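Local coordinates for protein carboxypeptidase Y inhibitor (Saccharomyces cerevisiae, PDB 1WPX) that inhibits the serine protease carboxypeptidase Y specifically and potently, as a member of the phosphatidylethanolamine-binding protein family, at residues G20-V25 with T29-S34. Sequence-based numbering, arbitrary orientation.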
ATOM      1  N   GLY B  20     -19.910  -3.227  -5.250  1.00 36.68           N
ATOM      2  CA  GLY B  20     -21.337  -3.456  -5.081  1.00 38.32           C
ATOM      3  C   GLY B  20     -21.815  -4.223  -3.856  1.00 40.97           C
ATOM      4  O   GLY B  20     -22.870  -4.860  -3.896  1.00 40.28           O
ATOM      5  N   ILE B  21     -21.061  -4.162  -2.763  1.00 41.97           N
ATOM      6  CA  ILE B  21     -21.442  -4.863  -1.542  1.00 42.29           C
ATOM      7  C   ILE B  21     -22.620  -4.169  -0.852  1.00 43.83           C
ATOM      8  O   ILE B  21     -23.415  -4.815  -0.173  1.00 43.47           O
ATOM      9  CB  ILE B  21     -20.261  -4.930  -0.550  1.00 42.53           C
ATOM     10  CG1 ILE B  21     -19.056  -5.616  -1.203  1.00 41.30           C
ATOM     11  CG2 ILE B  21     -20.686  -5.660   0.712  1.00 41.57           C
ATOM     12  CD1 ILE B  21     -19.258  -7.074  -1.514  1.00 39.83           C
ATOM     13  N   LEU B  22     -22.732  -2.853  -1.032  1.00 45.10           N
ATOM     14  CA  LEU B  22     -23.813  -2.085  -0.415  1.00 47.76           C
ATOM     15  C   LEU B  22     -25.167  -2.285  -1.092  1.00 50.16           C
ATOM     16  O   LEU B  22     -26.208  -2.119  -0.462  1.00 51.60           O
ATOM     17  CB  LEU B  22     -23.484  -0.587  -0.420  1.00 45.79           C
ATOM     18  CG  LEU B  22     -22.282  -0.090   0.385  1.00 45.77           C
ATOM     19  CD1 LEU B  22     -22.162   1.419   0.248  1.00 43.65           C
ATOM     20  CD2 LEU B  22     -22.448  -0.474   1.839  1.00 45.63           C
ATOM     21  N   GLU B  23     -25.154  -2.642  -2.372  1.00 52.06           N
ATOM     22  CA  GLU B  23     -26.390  -2.824  -3.118  1.00 53.80           C
ATOM     23  C   GLU B  23     -26.771  -4.275  -3.339  1.00 53.12           C
ATOM     24  O   GLU B  23     -27.939  -4.634  -3.234  1.00 54.77           O
ATOM     25  CB  GLU B  23     -26.296  -2.110  -4.470  1.00 58.00           C
ATOM     26  CG  GLU B  23     -24.871  -1.842  -4.925  1.00 65.03           C
ATOM     27  CD  GLU B  23     -24.215  -0.711  -4.137  1.00 69.17           C
ATOM     28  OE1 GLU B  23     -22.970  -0.730  -3.963  1.00 68.25           O
ATOM     29  OE2 GLU B  23     -24.957   0.202  -3.703  1.00 71.06           O
ATOM     30  N   ASP B  24     -25.793  -5.114  -3.645  1.00 51.33           N
ATOM     31  CA  ASP B  24     -26.080  -6.519  -3.886  1.00 50.03           C
ATOM     32  C   ASP B  24     -26.321  -7.310  -2.613  1.00 49.62           C
ATOM     33  O   ASP B  24     -27.126  -8.241  -2.604  1.00 50.15           O
ATOM     34  CB  ASP B  24     -24.924  -7.176  -4.632  1.00 49.91           C
ATOM     35  CG  ASP B  24     -24.584  -6.463  -5.903  1.00 51.11           C
ATOM     36  OD1 ASP B  24     -23.605  -6.868  -6.567  1.00 51.25           O
ATOM     37  OD2 ASP B  24     -25.297  -5.494  -6.236  1.00 52.14           O
ATOM     38  N   VAL B  25     -25.630  -6.943  -1.538  1.00 48.25           N
ATOM     39  CA  VAL B  25     -25.742  -7.686  -0.295  1.00 46.84           C
ATOM     40  C   VAL B  25     -26.376  -6.972   0.889  1.00 47.52           C
ATOM     41  O   VAL B  25     -27.385  -7.430   1.419  1.00 49.19           O
ATOM     42  CB  VAL B  25     -24.360  -8.201   0.129  1.00 45.74           C
ATOM     43  CG1 VAL B  25     -24.498  -9.193   1.260  1.00 46.05           C
ATOM     44  CG2 VAL B  25     -23.667  -8.844  -1.058  1.00 44.73           C
ATOM     45  N   THR B  29     -27.138   1.816   1.124  1.00 53.60           N
ATOM     46  CA  THR B  29     -26.036   2.660   0.685  1.00 53.23           C
ATOM     47  C   THR B  29     -25.633   3.729   1.694  1.00 53.54           C
ATOM     48  O   THR B  29     -24.710   4.506   1.445  1.00 53.87           O
ATOM     49  CB  THR B  29     -26.378   3.354  -0.634  1.00 53.84           C
ATOM     50  OG1 THR B  29     -27.507   4.212  -0.439  1.00 56.11           O
ATOM     51  CG2 THR B  29     -26.710   2.327  -1.701  1.00 54.05           C
ATOM     52  N   SER B  30     -26.318   3.776   2.830  1.00 53.13           N
ATOM     53  CA  SER B  30     -25.993   4.762   3.854  1.00 52.21           C
ATOM     54  C   SER B  30     -25.235   4.088   4.997  1.00 51.01           C
ATOM     55  O   SER B  30     -24.787   4.747   5.939  1.00 51.00           O
ATOM     56  CB  SER B  30     -27.270   5.410   4.399  1.00 53.62           C
ATOM     57  OG  SER B  30     -28.008   4.491   5.193  1.00 56.69           O
ATOM     58  N   PHE B  31     -25.096   2.771   4.905  1.00 48.75           N
ATOM     59  CA  PHE B  31     -24.400   2.008   5.931  1.00 47.64           C
ATOM     60  C   PHE B  31     -23.057   2.618   6.349  1.00 47.77           C
ATOM     61  O   PHE B  31     -22.234   2.998   5.510  1.00 46.67           O
ATOM     62  CB  PHE B  31     -24.185   0.567   5.458  1.00 44.90           C
ATOM     63  CG  PHE B  31     -23.254  -0.222   6.329  1.00 41.80           C
ATOM     64  CD1 PHE B  31     -22.056  -0.712   5.819  1.00 40.31           C
ATOM     65  CD2 PHE B  31     -23.567  -0.468   7.664  1.00 40.61           C
ATOM     66  CE1 PHE B  31     -21.184  -1.435   6.626  1.00 39.91           C
ATOM     67  CE2 PHE B  31     -22.703  -1.191   8.484  1.00 38.37           C
ATOM     68  CZ  PHE B  31     -21.510  -1.675   7.965  1.00 39.58           C
ATOM     69  N   GLN B  32     -22.859   2.706   7.661  1.00 47.49           N
ATOM     70  CA  GLN B  32     -21.636   3.239   8.245  1.00 46.78           C
ATOM     71  C   GLN B  32     -21.078   2.178   9.176  1.00 44.48           C
ATOM     72  O   GLN B  32     -21.755   1.749  10.103  1.00 43.94           O
ATOM     73  CB  GLN B  32     -21.927   4.498   9.067  1.00 50.51           C
ATOM     74  CG  GLN B  32     -22.333   5.718   8.261  1.00 56.35           C
ATOM     75  CD  GLN B  32     -21.191   6.274   7.436  1.00 59.72           C
ATOM     76  OE1 GLN B  32     -20.625   5.576   6.594  1.00 63.02           O
ATOM     77  NE2 GLN B  32     -20.844   7.537   7.675  1.00 60.59           N
ATOM     78  N   PRO B  33     -19.841   1.729   8.935  1.00 42.92           N
ATOM     79  CA  PRO B  33     -19.238   0.708   9.798  1.00 41.30           C
ATOM     80  C   PRO B  33     -18.920   1.302  11.172  1.00 39.08           C
ATOM     81  O   PRO B  33     -18.505   2.456  11.268  1.00 37.97           O
ATOM     82  CB  PRO B  33     -17.965   0.318   9.043  1.00 42.01           C
ATOM     83  CG  PRO B  33     -18.283   0.664   7.613  1.00 43.45           C
ATOM     84  CD  PRO B  33     -19.013   1.968   7.742  1.00 43.12           C
ATOM     85  N   SER B  34     -19.115   0.517  12.229  1.00 37.33           N
ATOM     86  CA  SER B  34     -18.833   0.986  13.581  1.00 37.14           C
ATOM     87  C   SER B  34     -17.452   0.540  14.002  1.00 37.25           C
ATOM     88  O   SER B  34     -16.888   1.054  14.965  1.00 39.55           O
ATOM     89  CB  SER B  34     -19.864   0.447  14.565  1.00 36.57           C
ATOM     90  OG  SER B  34     -21.128   1.026  14.317  1.00 38.05           O
TER
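Leu22 reaches across to both Thr29 and Phe31. Its CB points toward 29-34 and lies 4.3 Å from Thr29 CA. CG sits anti to the carbonyl carbon (chi1 -64°) and splits the chain into two methyls with different partners. CD1 packs on the Thr29 backbone, 4.1 Å from Thr29 CA. Leu22 CD2 lies 4.0 Å from Phe31 CD1, at the edge of the ring and near its plane. It also touches Phe31 CB. The two side chains cross at about a right angle. Pro33 N lies over one face of the Phe31 ring, offset toward the rim. Beside this apolar patch, the bent Glu23 chain brings OE2 to Thr29 CG2, at 3.4 Å, a van der Waals contact between a carboxylate oxygen and a methyl. A backbone hydrogen bond also joins Leu22 to Asp28, in the short link between 20-25 and 29-34. The contact packs the start of the loop that leads to strand 35-40 against helix 21-24. Leu22 also rests on Tyr16 and Lys17 of helix 8-18, while Phe31 packs on Leu209 of strand 208-217. The pair therefore lies between the N-terminal helix and the antiparallel sheet.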